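Local coordinates for protein PfVFT1 (Plasmodium falciparum, PDB 5JKQ) that has a bi-lobed Venus flytrap architecture and probably binds a small solute in the cleft between its two lobes, at residues K116-F119 / A124-I127; N190-L195 / S270-G275; E31-L36 / Y44-S49; K241-K246 / H263-F268. The protein carries 3 engineered substitutions. One frame throughout, in Å; residues are numbered along the deposited sequence.

Interaction 1: residues K116-F119 / A124-I127; sequences KHIF and AINI
Phe119, the residue that leaves the helical conformation as helix 102-118 ends, meets Ala124 and Ile125 where the chain turns back into strand 126-132, and the case illustrates a short helix-to-strand connection in which all contacts between 116-119 and 124-127 are apolar.

The aromatic part comes first. Phe119 CB lies 3.5 Å from Ala124 CB, and the same methyl also touches CG and CD2 at the root of the ring. Further out, Ile125 CG1 comes to the ring edge, near its plane, 3.8 Å from Phe119 CE2. Phe119's own neighbour, Ile118, covers one ring face off-centre, with CG2 3.7 Å from the plane of the Phe119 ring.

The purely aliphatic part is smaller: Ile118 CD1 meets Ile125 CD1 at 4.1 Å, the two side chains roughly perpendicular. Ile125 reaches both partners because its CG1 branch points away from the carbonyl carbon (chi1 -58°), which carries CD1 to Ile118.

Ile73 of helix 68-75 touches Ile118 and Phe119. With methyl, methylene and ring carbons as the matching surfaces, cohesion rests on van der Waals contact and, probably, partial exclusion of water, while Ser115 OG holds the backbone N of Ile125 beside the apolar patch.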
loop_
_atom_site.group_PDB
_atom_site.type_symbol
_atom_site.label_atom_id
_atom_site.label_comp_id
_atom_site.label_asym_id
_atom_site.label_seq_id
_atom_site.Cartn_x
_atom_site.Cartn_y
_atom_site.Cartn_z
ATOM N N LYS A 116 4.984 1.723 -23.392
ATOM C CA LYS A 116 5.312 2.801 -24.319
ATOM C C LYS A 116 6.810 3.102 -24.356
ATOM O O LYS A 116 7.272 3.857 -25.211
ATOM C CB LYS A 116 4.533 4.069 -23.958
ATOM C CG LYS A 116 3.095 4.057 -24.462
ATOM C CD LYS A 116 2.373 5.365 -24.171
ATOM C CE LYS A 116 1.992 5.489 -22.705
ATOM N NZ LYS A 116 1.248 6.750 -22.426
ATOM N N HIS A 117 7.566 2.507 -23.438
ATOM C CA HIS A 117 9.016 2.679 -23.419
ATOM C C HIS A 117 9.722 1.450 -23.983
ATOM O O HIS A 117 10.623 1.574 -24.814
ATOM C CB HIS A 117 9.515 2.958 -22.002
ATOM C CG HIS A 117 11.004 3.046 -21.906
ATOM N ND1 HIS A 117 11.754 3.850 -22.738
ATOM C CD2 HIS A 117 11.887 2.416 -21.096
ATOM C CE1 HIS A 117 13.034 3.718 -22.438
ATOM N NE2 HIS A 117 13.142 2.853 -21.445
ATOM N N ILE A 118 9.330 0.268 -23.522
ATOM C CA ILE A 118 9.895 -0.966 -24.057
ATOM C C ILE A 118 9.473 -1.111 -25.508
ATOM O O ILE A 118 10.296 -1.379 -26.385
ATOM C CB ILE A 118 9.444 -2.206 -23.269
ATOM C CG1 ILE A 118 9.891 -2.091 -21.807
ATOM C CG2 ILE A 118 10.008 -3.474 -23.915
ATOM C CD1 ILE A 118 9.510 -3.276 -20.923
ATOM N N PHE A 119 8.176 -0.936 -25.739
ATOM C CA PHE A 119 7.603 -0.980 -27.076
ATOM C C PHE A 119 7.166 0.432 -27.458
ATOM O O PHE A 119 7.743 1.403 -26.970
ATOM C CB PHE A 119 6.443 -1.977 -27.119
ATOM C CG PHE A 119 6.862 -3.390 -26.848
ATOM C CD1 PHE A 119 7.475 -4.143 -27.836
ATOM C CD2 PHE A 119 6.654 -3.965 -25.605
ATOM C CE1 PHE A 119 7.868 -5.442 -27.591
ATOM C CE2 PHE A 119 7.044 -5.266 -25.355
ATOM C CZ PHE A 119 7.653 -6.006 -26.349
ATOM N N ALA A 124 0.966 -2.851 -25.598
ATOM C CA ALA A 124 1.943 -3.834 -26.054
ATOM C C ALA A 124 2.032 -5.020 -25.100
ATOM O O ALA A 124 2.003 -6.171 -25.530
ATOM C CB ALA A 124 3.311 -3.185 -26.212
ATOM N N ILE A 125 2.132 -4.731 -23.806
ATOM C CA ILE A 125 2.254 -5.774 -22.796
ATOM C C ILE A 125 0.904 -6.030 -22.139
ATOM O O ILE A 125 0.257 -5.110 -21.638
ATOM C CB ILE A 125 3.299 -5.400 -21.726
ATOM C CG1 ILE A 125 4.658 -5.161 -22.388
ATOM C CG2 ILE A 125 3.428 -6.505 -20.684
ATOM C CD1 ILE A 125 5.675 -4.497 -21.492
ATOM N N ASN A 126 0.481 -7.290 -22.156
ATOM C CA ASN A 126 -0.783 -7.683 -21.553
ATOM C C ASN A 126 -0.627 -7.900 -20.051
ATOM O O ASN A 126 0.384 -8.435 -19.597
ATOM C CB ASN A 126 -1.317 -8.953 -22.223
ATOM C CG ASN A 126 -2.672 -9.371 -21.685
ATOM O OD1 ASN A 126 -3.703 -8.804 -22.052
ATOM N ND2 ASN A 126 -2.679 -10.374 -20.814
ATOM N N ILE A 127 -1.624 -7.463 -19.288
ATOM C CA ILE A 127 -1.661 -7.695 -17.848
ATOM C C ILE A 127 -2.537 -8.911 -17.554
ATOM O O ILE A 127 -3.735 -8.908 -17.842
ATOM C CB ILE A 127 -2.198 -6.462 -17.081
ATOM C CG1 ILE A 127 -1.245 -5.279 -17.239
ATOM C CG2 ILE A 127 -2.371 -6.762 -15.602
ATOM C CD1 ILE A 127 -1.627 -4.326 -18.351
#

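Interaction 2: residues N190-L195 / S270-G275; sequences NNLEDL and SFLKTG
Leu192, in the first turn of helix 192-201, reaches Ser270 and Leu272 where strand 265-281 is interrupted, and it serves as a worked example of one side chain spanning from a helix start to a sheet. Its CB bond points toward the strand, and from there CG stands anti to the backbone N (chi1 -175°), extending the leucine away from its own helix. At the tip the branches part: CD2 lies 4.1 Å from the carbonyl oxygen Ser270 O, a van der Waals approach to the backbone, and CD1 comes within 4.2 Å of Leu272 CD1, methyl against methyl. Leu272 is in turn backed by Ile221 of helix 212-222.

Polar bonds shape both ends. On the helix side Asn191 is the N-cap: its OD1 accepts from Asp194 N at 2.6 Å, in a nearly straight bond whose donor sits somewhat out of the amide plane. On the strand side the main hold on Ser270 OG is its bond to Asn179 O of strand 175-184; the same hydroxyl oxygen accepts from Leu272 N at 3.2 Å, an ST turn at the interruption.

The chemistry thus divides the work. The capping bond and the ST turn shape the two backbones, whereas the leucine methyls add a light apolar touch, consistent with a contact held chiefly by its surroundings.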
loop_
_atom_site.group_PDB
_atom_site.type_symbol
_atom_site.label_atom_id
_atom_site.label_comp_id
_atom_site.label_asym_id
_atom_site.label_seq_id
_atom_site.Cartn_x
_atom_site.Cartn_y
_atom_site.Cartn_z
ATOM N N ASN A 190 -6.351 18.371 19.957
ATOM C CA ASN A 190 -6.675 18.435 18.533
ATOM C C ASN A 190 -5.457 18.255 17.626
ATOM O O ASN A 190 -5.512 18.555 16.434
ATOM C CB ASN A 190 -7.370 19.763 18.218
ATOM C CG ASN A 190 -6.668 20.955 18.841
ATOM O OD1 ASN A 190 -5.655 21.435 18.328
ATOM N ND2 ASN A 190 -7.215 21.449 19.950
ATOM N N ASN A 191 -4.364 17.744 18.183
ATOM C CA ASN A 191 -3.195 17.410 17.376
ATOM C C ASN A 191 -2.388 16.274 17.989
ATOM O O ASN A 191 -2.608 15.884 19.136
ATOM C CB ASN A 191 -2.300 18.640 17.176
ATOM C CG ASN A 191 -1.958 19.340 18.477
ATOM O OD1 ASN A 191 -1.181 18.832 19.283
ATOM N ND2 ASN A 191 -2.530 20.521 18.678
ATOM N N LEU A 192 -1.459 15.743 17.201
ATOM C CA LEU A 192 -0.628 14.624 17.619
ATOM C C LEU A 192 0.273 15.006 18.792
ATOM O O LEU A 192 0.594 14.168 19.632
ATOM C CB LEU A 192 0.212 14.136 16.436
ATOM C CG LEU A 192 1.069 12.887 16.650
ATOM C CD1 LEU A 192 0.222 11.688 17.039
ATOM C CD2 LEU A 192 1.876 12.590 15.395
ATOM N N GLU A 193 0.671 16.273 18.844
ATOM C CA GLU A 193 1.554 16.759 19.901
ATOM C C GLU A 193 0.844 16.787 21.252
ATOM O O GLU A 193 1.392 16.325 22.254
ATOM C CB GLU A 193 2.078 18.156 19.558
ATOM C CG GLU A 193 3.022 18.749 20.597
ATOM C CD GLU A 193 4.330 17.991 20.709
ATOM O OE1 GLU A 193 4.621 17.160 19.821
ATOM O OE2 GLU A 193 5.070 18.227 21.689
ATOM N N ASP A 194 -0.366 17.340 21.279
ATOM C CA ASP A 194 -1.158 17.386 22.504
ATOM C C ASP A 194 -1.496 15.973 22.966
ATOM O O ASP A 194 -1.562 15.702 24.165
ATOM C CB ASP A 194 -2.449 18.187 22.300
ATOM C CG ASP A 194 -2.199 19.668 22.097
ATOM O OD1 ASP A 194 -1.206 20.195 22.643
ATOM O OD2 ASP A 194 -3.009 20.310 21.395
ATOM N N LEU A 195 -1.714 15.080 22.004
ATOM C CA LEU A 195 -2.033 13.689 22.304
ATOM C C LEU A 195 -0.857 13.012 23.001
ATOM O O LEU A 195 -1.040 12.333 24.008
ATOM C CB LEU A 195 -2.402 12.933 21.024
ATOM C CG LEU A 195 -2.734 11.447 21.174
ATOM C CD1 LEU A 195 -3.965 11.241 22.045
ATOM C CD2 LEU A 195 -2.929 10.809 19.808
ATOM N N SER A 270 -3.397 12.784 11.693
ATOM C CA SER A 270 -2.103 12.606 12.346
ATOM C C SER A 270 -0.956 12.678 11.346
ATOM O O SER A 270 0.190 12.923 11.723
ATOM C CB SER A 270 -2.050 11.264 13.077
ATOM O OG SER A 270 -2.080 10.185 12.156
ATOM N N PHE A 271 -1.282 12.445 10.076
ATOM C CA PHE A 271 -0.301 12.359 8.994
ATOM C C PHE A 271 0.675 11.203 9.213
ATOM O O PHE A 271 1.737 11.151 8.594
ATOM C CB PHE A 271 0.459 13.682 8.841
ATOM C CG PHE A 271 -0.414 14.837 8.432
ATOM C CD1 PHE A 271 -1.239 14.733 7.328
ATOM C CD2 PHE A 271 -0.409 16.021 9.152
ATOM C CE1 PHE A 271 -2.043 15.787 6.943
ATOM C CE2 PHE A 271 -1.213 17.081 8.772
ATOM C CZ PHE A 271 -2.031 16.961 7.664
ATOM N N LEU A 272 0.306 10.280 10.099
ATOM C CA LEU A 272 1.005 9.008 10.226
ATOM C C LEU A 272 0.494 8.095 9.120
ATOM O O LEU A 272 -0.644 7.628 9.170
ATOM C CB LEU A 272 0.775 8.386 11.606
ATOM C CG LEU A 272 1.328 9.182 12.793
ATOM C CD1 LEU A 272 0.728 8.681 14.099
ATOM C CD2 LEU A 272 2.854 9.108 12.837
ATOM N N LYS A 273 1.331 7.852 8.118
ATOM C CA LYS A 273 0.875 7.226 6.883
ATOM C C LYS A 273 1.001 5.709 6.879
ATOM O O LYS A 273 1.830 5.131 7.579
ATOM C CB LYS A 273 1.652 7.796 5.695
ATOM C CG LYS A 273 1.616 9.313 5.601
ATOM C CD LYS A 273 0.193 9.843 5.630
ATOM C CE LYS A 273 0.150 11.346 5.407
ATOM N NZ LYS A 273 -0.052 11.696 3.977
ATOM N N THR A 274 0.149 5.082 6.073
ATOM C CA THR A 274 0.219 3.656 5.795
ATOM C C THR A 274 0.561 3.494 4.319
ATOM O O THR A 274 -0.230 3.861 3.450
ATOM C CB THR A 274 -1.111 2.942 6.128
ATOM O OG1 THR A 274 -1.399 3.092 7.525
ATOM C CG2 THR A 274 -1.044 1.458 5.782
ATOM N N GLY A 275 1.747 2.961 4.040
ATOM C CA GLY A 275 2.226 2.833 2.676
ATOM C C GLY A 275 1.734 1.585 1.969
ATOM O O GLY A 275 1.398 0.587 2.605
#

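Interaction 3: residues E31-L36 / Y44-S49; sequences EELIDL and YSVIES
Val46 faces Leu33 and Ile34 of helix 32-39, one strand residue covering two neighbouring side chains of a helix. In sequence order, Tyr44 comes first and turns to other partners: its OH bonds to Trp103 NE1, and its ring meets that of Trp103 edge-to-face. Ser45 points its CB bond away from the helix, and its backbone pairs with Lys176 of strand 175-184.

Val46 then makes the contact. The methyl that reaches across is CG1, placed beside the backbone N by a chi1 of -66°; it lies 3.4 Å from Leu33 CD2 and 3.6 Å from Leu33 CG. The two side chains run antiparallel, alongside each other, and Val46 CG1 lies against the CG-CD2 side of the leucine. The same methyl touches the second partner more loosely, with Ile34 CG1 at 4.3 Å from Val46 CG1. Leu33 is buried, whereas Ile34 lies at the exposed margin and covers the contact from its outer side.

Ile47 follows and sends its side chain onto Ile28 of helix 14-29 and Leu172.

Helix 32-39 packs on its inner side against several neighbours. Leu33 also rests on Leu27 of helix 14-29, Leu36 lies against helix 102-118, and Val46 ties the helix to the short strand 45-46, which runs antiparallel to strand 175-184.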
loop_
_atom_site.group_PDB
_atom_site.type_symbol
_atom_site.label_atom_id
_atom_site.label_comp_id
_atom_site.label_asym_id
_atom_site.label_seq_id
_atom_site.Cartn_x
_atom_site.Cartn_y
_atom_site.Cartn_z
ATOM N N GLU A 31 1.032 13.767 -14.404
ATOM C CA GLU A 31 -0.223 14.011 -13.689
ATOM C C GLU A 31 -1.251 12.880 -13.812
ATOM O O GLU A 31 -2.338 12.976 -13.245
ATOM C CB GLU A 31 -0.870 15.316 -14.178
ATOM C CG GLU A 31 0.076 16.505 -14.270
ATOM C CD GLU A 31 -0.582 17.722 -14.902
ATOM O OE1 GLU A 31 -1.831 17.790 -14.907
ATOM O OE2 GLU A 31 0.147 18.607 -15.399
ATOM N N GLU A 32 -0.925 11.817 -14.542
ATOM C CA GLU A 32 -1.881 10.732 -14.760
ATOM C C GLU A 32 -2.278 10.035 -13.461
ATOM O O GLU A 32 -3.442 9.681 -13.272
ATOM C CB GLU A 32 -1.318 9.699 -15.737
ATOM C CG GLU A 32 -1.438 10.097 -17.199
ATOM C CD GLU A 32 -0.942 9.018 -18.144
ATOM O OE1 GLU A 32 -1.075 7.821 -17.812
ATOM O OE2 GLU A 32 -0.416 9.368 -19.222
ATOM N N LEU A 33 -1.313 9.837 -12.570
ATOM C CA LEU A 33 -1.568 9.089 -11.343
ATOM C C LEU A 33 -2.491 9.861 -10.406
ATOM O O LEU A 33 -3.389 9.282 -9.798
ATOM C CB LEU A 33 -0.255 8.751 -10.633
ATOM C CG LEU A 33 -0.367 7.947 -9.333
ATOM C CD1 LEU A 33 -1.263 6.727 -9.492
ATOM C CD2 LEU A 33 1.014 7.520 -8.866
ATOM N N ILE A 34 -2.275 11.168 -10.299
ATOM C CA ILE A 34 -3.106 12.007 -9.442
ATOM C C ILE A 34 -4.467 12.244 -10.097
ATOM O O ILE A 34 -5.479 12.384 -9.411
ATOM C CB ILE A 34 -2.423 13.356 -9.136
ATOM C CG1 ILE A 34 -1.027 13.111 -8.553
ATOM C CG2 ILE A 34 -3.274 14.178 -8.164
ATOM C CD1 ILE A 34 -0.222 14.368 -8.276
ATOM N N ASP A 35 -4.490 12.284 -11.425
ATOM C CA ASP A 35 -5.746 12.381 -12.161
ATOM C C ASP A 35 -6.612 11.157 -11.890
ATOM O O ASP A 35 -7.828 11.266 -11.728
ATOM C CB ASP A 35 -5.483 12.519 -13.662
ATOM C CG ASP A 35 -5.062 13.922 -14.055
ATOM O OD1 ASP A 35 -4.782 14.738 -13.152
ATOM O OD2 ASP A 35 -5.003 14.205 -15.270
ATOM N N LEU A 36 -5.973 9.991 -11.839
ATOM C CA LEU A 36 -6.668 8.736 -11.585
ATOM C C LEU A 36 -7.197 8.675 -10.155
ATOM O O LEU A 36 -8.246 8.084 -9.896
ATOM C CB LEU A 36 -5.735 7.554 -11.846
ATOM C CG LEU A 36 -6.300 6.167 -11.541
ATOM C CD1 LEU A 36 -7.428 5.826 -12.502
ATOM C CD2 LEU A 36 -5.194 5.124 -11.594
ATOM N N TYR A 44 -5.860 8.856 -1.486
ATOM C CA TYR A 44 -4.470 8.412 -1.482
ATOM C C TYR A 44 -3.532 9.547 -1.870
ATOM O O TYR A 44 -3.905 10.438 -2.634
ATOM C CB TYR A 44 -4.269 7.240 -2.445
ATOM C CG TYR A 44 -5.007 5.977 -2.070
ATOM C CD1 TYR A 44 -4.695 5.283 -0.908
ATOM C CD2 TYR A 44 -5.998 5.463 -2.894
ATOM C CE1 TYR A 44 -5.362 4.122 -0.571
ATOM C CE2 TYR A 44 -6.669 4.304 -2.566
ATOM C CZ TYR A 44 -6.348 3.636 -1.402
ATOM O OH TYR A 44 -7.018 2.481 -1.072
ATOM N N SER A 45 -2.311 9.497 -1.344
ATOM C CA SER A 45 -1.256 10.423 -1.740
ATOM C C SER A 45 -0.130 9.654 -2.424
ATOM O O SER A 45 0.151 8.508 -2.070
ATOM C CB SER A 45 -0.723 11.193 -0.528
ATOM O OG SER A 45 -0.036 10.333 0.364
ATOM N N VAL A 46 0.504 10.284 -3.408
ATOM C CA VAL A 46 1.607 9.664 -4.133
ATOM C C VAL A 46 2.923 9.906 -3.411
ATOM O O VAL A 46 3.025 10.811 -2.583
ATOM C CB VAL A 46 1.720 10.198 -5.579
ATOM C CG1 VAL A 46 0.507 9.776 -6.389
ATOM C CG2 VAL A 46 1.898 11.719 -5.594
ATOM N N ILE A 47 3.925 9.091 -3.731
ATOM C CA ILE A 47 5.243 9.214 -3.117
ATOM C C ILE A 47 5.738 10.654 -3.252
ATOM O O ILE A 47 5.636 11.268 -4.315
ATOM C CB ILE A 47 6.260 8.221 -3.741
ATOM C CG1 ILE A 47 7.650 8.418 -3.130
ATOM C CG2 ILE A 47 6.319 8.370 -5.260
ATOM C CD1 ILE A 47 8.416 7.120 -2.925
ATOM N N GLU A 48 6.247 11.191 -2.147
ATOM C CA GLU A 48 6.558 12.613 -2.048
ATOM C C GLU A 48 7.814 13.004 -2.827
ATOM O O GLU A 48 7.865 14.083 -3.420
ATOM C CB GLU A 48 6.710 13.024 -0.572
ATOM C CG GLU A 48 7.860 12.364 0.194
ATOM C CD GLU A 48 7.565 10.931 0.610
ATOM O OE1 GLU A 48 8.508 10.111 0.622
ATOM O OE2 GLU A 48 6.394 10.626 0.928
ATOM N N SER A 49 8.816 12.129 -2.826
ATOM C CA SER A 49 10.092 12.409 -3.485
ATOM C C SER A 49 10.357 11.446 -4.639
ATOM O O SER A 49 10.342 10.228 -4.455
ATOM C CB SER A 49 11.238 12.333 -2.477
ATOM O OG SER A 49 12.484 12.568 -3.110
#

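Interaction 4: residues K241-K246 / H263-F268; sequences KSVLSK and HKINVF
Ile265 makes the close contacts from the strand side, meeting Leu244 and Val243 in the last part of helix 236-244, so that one branched residue seats a helix against a sheet. The closer partner is Leu244: its CD2 lies 3.6 Å from Ile265 CD1 and the same distance from Ile265 CG1, the leucine lying crosswise to the isoleucine. Val243 contributes a lighter touch from the preceding position, with CG1 4.1 Å from Ile265 CD1. A single isoleucine methyl, CD1, thus sits against both residues. It gets there on a CB bond already directed at the helix, with the CG1 branch swung to the side opposite the carbonyl carbon (chi1 -80°). Phe260 touches Leu244, and Leu184 of strand 175-184 touches Ile265.

The polar interactions belong to the helix end. Lys246 takes a positive phi of 72°, and two bonds back into the last turn make a Schellman motif; one of them runs from Lys246 N to Val243 O at 3.1 Å. Ser245 OG donates to Ser242 O at 2.9 Å, approaching from above the carbonyl plane instead of along a lone pair, and is also hydrogen-bonded to Ser247 OG. Beyond the helix, Lys246 NZ forms a salt bridge with Glu186 OE2.

On the strand side, backbone bonds join Asn266 to Ile183 and Phe268 to Ile181, pairing strand 265-281 antiparallel with strand 175-184. The result is a helix, closed by a Schellman motif, packed against a mixed sheet, an arrangement in keeping with the alpha/beta lobes of Venus flytrap and solute-binding proteins.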
loop_
_atom_site.group_PDB
_atom_site.type_symbol
_atom_site.label_atom_id
_atom_site.label_comp_id
_atom_site.label_asym_id
_atom_site.label_seq_id
_atom_site.Cartn_x
_atom_site.Cartn_y
_atom_site.Cartn_z
ATOM N N LYS A 241 -18.827 4.433 18.490
ATOM C CA LYS A 241 -19.562 4.126 19.711
ATOM C C LYS A 241 -18.604 3.982 20.892
ATOM O O LYS A 241 -18.894 4.433 22.000
ATOM C CB LYS A 241 -20.380 2.844 19.520
ATOM C CG LYS A 241 -21.349 2.529 20.648
ATOM C CD LYS A 241 -22.755 2.287 20.106
ATOM C CE LYS A 241 -23.717 1.821 21.192
ATOM N NZ LYS A 241 -23.542 0.377 21.523
ATOM N N SER A 242 -17.451 3.374 20.636
ATOM C CA SER A 242 -16.469 3.101 21.678
ATOM C C SER A 242 -15.793 4.374 22.186
ATOM O O SER A 242 -15.530 4.507 23.382
ATOM C CB SER A 242 -15.412 2.126 21.157
ATOM O OG SER A 242 -14.447 1.837 22.150
ATOM N N VAL A 243 -15.503 5.301 21.279
ATOM C CA VAL A 243 -14.914 6.579 21.663
ATOM C C VAL A 243 -15.926 7.422 22.436
ATOM O O VAL A 243 -15.577 8.070 23.423
ATOM C CB VAL A 243 -14.415 7.363 20.427
ATOM C CG1 VAL A 243 -13.990 8.785 20.803
ATOM C CG2 VAL A 243 -13.263 6.621 19.771
ATOM N N LEU A 244 -17.175 7.410 21.982
ATOM C CA LEU A 244 -18.236 8.178 22.626
ATOM C C LEU A 244 -18.590 7.593 23.991
ATOM O O LEU A 244 -18.900 8.330 24.927
ATOM C CB LEU A 244 -19.480 8.226 21.735
ATOM C CG LEU A 244 -19.331 9.014 20.432
ATOM C CD1 LEU A 244 -20.501 8.744 19.504
ATOM C CD2 LEU A 244 -19.213 10.503 20.711
ATOM N N SER A 245 -18.535 6.268 24.101
ATOM C CA SER A 245 -18.804 5.591 25.367
ATOM C C SER A 245 -17.659 5.790 26.355
ATOM O O SER A 245 -17.746 5.362 27.507
ATOM C CB SER A 245 -19.031 4.096 25.143
ATOM O OG SER A 245 -17.813 3.444 24.832
ATOM N N LYS A 246 -16.582 6.417 25.889
ATOM C CA LYS A 246 -15.465 6.803 26.747
ATOM C C LYS A 246 -14.635 5.598 27.201
ATOM O O LYS A 246 -13.863 5.693 28.156
ATOM C CB LYS A 246 -15.989 7.570 27.963
ATOM C CG LYS A 246 -15.126 8.733 28.404
ATOM C CD LYS A 246 -15.998 9.885 28.877
ATOM C CE LYS A 246 -15.173 11.006 29.477
ATOM N NZ LYS A 246 -16.018 12.173 29.857
ATOM N N HIS A 263 -19.306 19.894 18.398
ATOM C CA HIS A 263 -18.959 20.387 19.725
ATOM C C HIS A 263 -18.533 19.275 20.677
ATOM O O HIS A 263 -18.009 19.546 21.758
ATOM C CB HIS A 263 -20.149 21.148 20.315
ATOM C CG HIS A 263 -20.681 22.220 19.414
ATOM N ND1 HIS A 263 -22.028 22.394 19.179
ATOM C CD2 HIS A 263 -20.046 23.170 18.688
ATOM C CE1 HIS A 263 -22.199 23.406 18.346
ATOM N NE2 HIS A 263 -21.013 23.894 18.034
ATOM N N LYS A 264 -18.752 18.028 20.270
ATOM C CA LYS A 264 -18.474 16.880 21.129
ATOM C C LYS A 264 -17.291 16.052 20.638
ATOM O O LYS A 264 -16.540 15.497 21.442
ATOM C CB LYS A 264 -19.717 15.992 21.229
ATOM C CG LYS A 264 -20.904 16.659 21.922
ATOM C CD LYS A 264 -20.738 16.717 23.441
ATOM C CE LYS A 264 -21.282 15.462 24.135
ATOM N NZ LYS A 264 -20.434 14.246 23.949
ATOM N N ILE A 265 -17.131 15.964 19.323
ATOM C CA ILE A 265 -16.106 15.112 18.732
ATOM C C ILE A 265 -15.115 15.930 17.919
ATOM O O ILE A 265 -15.464 16.939 17.303
ATOM C CB ILE A 265 -16.747 14.010 17.849
ATOM C CG1 ILE A 265 -17.269 12.869 18.730
ATOM C CG2 ILE A 265 -15.761 13.461 16.807
ATOM C CD1 ILE A 265 -16.187 12.003 19.403
ATOM N N ASN A 266 -13.867 15.479 17.956
ATOM C CA ASN A 266 -12.781 16.084 17.206
ATOM C C ASN A 266 -12.156 15.051 16.288
ATOM O O ASN A 266 -12.008 13.896 16.676
ATOM C CB ASN A 266 -11.733 16.643 18.165
ATOM C CG ASN A 266 -11.347 18.067 17.844
ATOM O OD1 ASN A 266 -11.371 18.935 18.715
ATOM N ND2 ASN A 266 -10.987 18.319 16.592
ATOM N N VAL A 267 -11.803 15.458 15.073
ATOM C CA VAL A 267 -11.080 14.583 14.156
ATOM C C VAL A 267 -9.970 15.359 13.453
ATOM O O VAL A 267 -10.227 16.373 12.803
ATOM C CB VAL A 267 -12.010 13.957 13.096
ATOM C CG1 VAL A 267 -11.282 12.849 12.348
ATOM C CG2 VAL A 267 -13.274 13.401 13.738
ATOM N N PHE A 268 -8.739 14.878 13.592
ATOM C CA PHE A 268 -7.591 15.505 12.950
ATOM C C PHE A 268 -6.714 14.454 12.279
ATOM O O PHE A 268 -6.681 13.295 12.697
ATOM C CB PHE A 268 -6.776 16.313 13.968
ATOM C CG PHE A 268 -6.260 15.501 15.123
ATOM C CD1 PHE A 268 -5.056 14.824 15.028
ATOM C CD2 PHE A 268 -6.976 15.423 16.308
ATOM C CE1 PHE A 268 -4.575 14.079 16.090
ATOM C CE2 PHE A 268 -6.500 14.680 17.374
ATOM C CZ PHE A 268 -5.299 14.007 17.263
#

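How the interactions relate
Along the chain the order is interaction 3, then interaction 1, then interaction 2, with interaction 4 nested in the loop that interaction 2 closes. Interactions 2 and 4 share strand 265-281, their centres about 16 Å apart, and they touch where Phe268 packs on the backbone of Asn190 and Asn191. Interaction 3 reaches the same mixed sheet through strand 45-46, lies about 21 Å, centre to centre, from both interactions 1 and 2, and touches interaction 2 where Lys273 NZ packs near Ser45 OG. Interactions 1 and 4 are farthest apart, about 50 Å between centres. This spread fits an elongated, bi-lobed protein, with interaction 1 leading into an edge strand of the separate parallel sheet.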